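Long-range contact in putative phosphosugar isomerases (Salmonella typhimurium LT2, PDB 3FKJ), which is a putative phosphosugar isomerase of the SIS family that probably binds a carbohydrate derivative: residues V214-S219 and I240-I245. Numbering follows the deposited sequence.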
loop_
_atom_site.group_PDB
_atom_site.type_symbol
_atom_site.label_atom_id
_atom_site.label_comp_id
_atom_site.label_asym_id
_atom_site.label_seq_id
_atom_site.Cartn_x
_atom_site.Cartn_y
_atom_site.Cartn_z
ATOM N N VAL A 214 18.572 4.403 -0.293
ATOM C CA VAL A 214 17.815 5.616 -0.594
ATOM C C VAL A 214 16.346 5.430 -0.161
ATOM O O VAL A 214 15.719 4.415 -0.511
ATOM C CB VAL A 214 17.912 5.969 -2.103
ATOM C CG1 VAL A 214 16.950 7.130 -2.461
ATOM C CG2 VAL A 214 19.351 6.297 -2.472
ATOM N N TYR A 215 15.798 6.408 0.553
ATOM C CA TYR A 215 14.358 6.391 0.895
ATOM C C TYR A 215 13.531 7.317 -0.054
ATOM O O TYR A 215 13.860 8.485 -0.214
ATOM C CB TYR A 215 14.122 6.724 2.383
ATOM C CG TYR A 215 14.700 5.682 3.321
ATOM C CD1 TYR A 215 14.055 4.448 3.509
ATOM C CD2 TYR A 215 15.916 5.897 3.981
ATOM C CE1 TYR A 215 14.584 3.477 4.333
ATOM C CE2 TYR A 215 16.460 4.934 4.822
ATOM C CZ TYR A 215 15.779 3.710 4.996
ATOM O OH TYR A 215 16.269 2.732 5.816
HETATM N N MSE A 216 12.529 6.721 -0.722
HETATM C CA MSE A 216 11.531 7.435 -1.528
HETATM C C MSE A 216 10.364 7.881 -0.670
HETATM O O MSE A 216 9.892 7.139 0.239
HETATM C CB MSE A 216 10.984 6.551 -2.635
HETATM C CG MSE A 216 12.022 6.090 -3.657
HETATM SE SE MSE A 216 13.097 7.487 -4.427
HETATM C CE MSE A 216 11.520 8.650 -4.989
HETATM N N MSE A 217 9.896 9.088 -0.935
HETATM C CA MSE A 217 8.800 9.660 -0.156
HETATM C C MSE A 217 7.867 10.500 -1.034
HETATM O O MSE A 217 8.274 11.094 -2.036
HETATM C CB MSE A 217 9.379 10.487 1.019
HETATM C CG MSE A 217 8.356 10.995 2.033
HETATM SE SE MSE A 217 9.177 11.972 3.544
HETATM C CE MSE A 217 10.516 10.721 3.989
ATOM N N GLY A 218 6.611 10.524 -0.620
ATOM C CA GLY A 218 5.554 11.202 -1.291
ATOM C C GLY A 218 4.273 10.950 -0.536
ATOM O O GLY A 218 4.219 10.140 0.400
ATOM N N SER A 219 3.236 11.662 -0.945
ATOM C CA SER A 219 1.917 11.520 -0.355
ATOM C C SER A 219 0.882 11.730 -1.406
ATOM O O SER A 219 1.196 12.167 -2.504
ATOM C CB SER A 219 1.710 12.565 0.759
ATOM O OG SER A 219 1.711 13.884 0.224
ATOM N N ILE A 240 20.124 -0.589 -5.672
ATOM C CA ILE A 240 20.297 0.305 -4.503
ATOM C C ILE A 240 19.175 -0.017 -3.516
ATOM O O ILE A 240 18.004 -0.056 -3.890
ATOM C CB ILE A 240 20.190 1.810 -4.924
ATOM C CG1 ILE A 240 21.387 2.225 -5.781
ATOM C CG2 ILE A 240 20.041 2.731 -3.692
ATOM C CD1 ILE A 240 21.109 3.450 -6.716
ATOM N N ASN A 241 19.537 -0.253 -2.260
ATOM C CA ASN A 241 18.582 -0.618 -1.269
ATOM C C ASN A 241 17.623 0.550 -1.105
ATOM O O ASN A 241 18.044 1.718 -1.122
ATOM C CB ASN A 241 19.257 -0.891 0.073
ATOM C CG ASN A 241 20.224 -2.035 0.023
ATOM O OD1 ASN A 241 19.823 -3.193 -0.057
ATOM N ND2 ASN A 241 21.520 -1.717 0.129
ATOM N N SER A 242 16.343 0.245 -0.976
ATOM C CA SER A 242 15.345 1.296 -0.941
ATOM C C SER A 242 14.059 0.844 -0.282
ATOM O O SER A 242 13.683 -0.352 -0.320
ATOM C CB SER A 242 15.066 1.812 -2.377
ATOM O OG SER A 242 14.235 2.950 -2.388
ATOM N N ALA A 243 13.415 1.821 0.345
ATOM C CA ALA A 243 12.043 1.716 0.822
ATOM C C ALA A 243 11.322 2.974 0.416
ATOM O O ALA A 243 11.946 4.011 0.234
ATOM C CB ALA A 243 11.993 1.582 2.393
ATOM N N SER A 244 10.004 2.853 0.272
ATOM C CA SER A 244 9.100 3.979 0.153
ATOM C C SER A 244 8.401 4.177 1.492
ATOM O O SER A 244 8.068 3.205 2.202
ATOM C CB SER A 244 8.122 3.795 -1.006
ATOM O OG SER A 244 7.377 2.629 -0.815
ATOM N N ILE A 245 8.302 5.444 1.865
ATOM C CA ILE A 245 7.694 5.943 3.084
ATOM C C ILE A 245 6.681 7.017 2.665
ATOM O O ILE A 245 7.044 8.014 1.997
ATOM C CB ILE A 245 8.710 6.635 4.021
ATOM C CG1 ILE A 245 9.891 5.723 4.303
ATOM C CG2 ILE A 245 8.019 7.089 5.343
ATOM C CD1 ILE A 245 11.025 6.443 4.995
#
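The carbonyl oxygen of Val214 is claimed by a side chain where two parallel strands would ordinarily trade backbone bonds: Ser242 OG donates to Val214 O over 2.8 Å, tilted 28° from the carbonyl plane. Ala243 N, at 3.6 Å from Val214 O, makes no hydrogen bond to it. A chi1 of -172°, which swings OG away from the backbone N of Ser242, turns the hydroxyl to this carbonyl; Ser230 of helix 223-238 is its second partner. Backbone bonds flank this side-chain bond. Val214 N reaches Asn241 O, Met216 N meets Ala243 O in the carbonyl plane at 2.9 Å, and Ile245 N binds Met216 O at 2.8 Å.

Tyr215, Ala243, Met217 and Ile245 share one face of the sheet. There Ala243 CB sits at the edge of the Tyr215 ring, 3.7 Å from CD1, and Ile245 CD1 approaches the same Tyr215 CD1 obliquely at 3.9 Å. The phenol continues across the dimer interface, its OH hydrogen-bonded to Asn241 OD1 of the second subunit, and Asn241 OD1 here pairs likewise with Tyr215 OH of that subunit. The other face packs against helix 223-238, where Leu234 meets Val214 and Ser242, and His227 ND1 hydrogen-bonds Ser244 OG. Strand 213-218, this helix and strand 241-246, outermost within this chain, thus form a beta-alpha-beta crossover in a four-stranded parallel sheet, consistent with the alpha-beta-alpha sandwich of SIS-type domains.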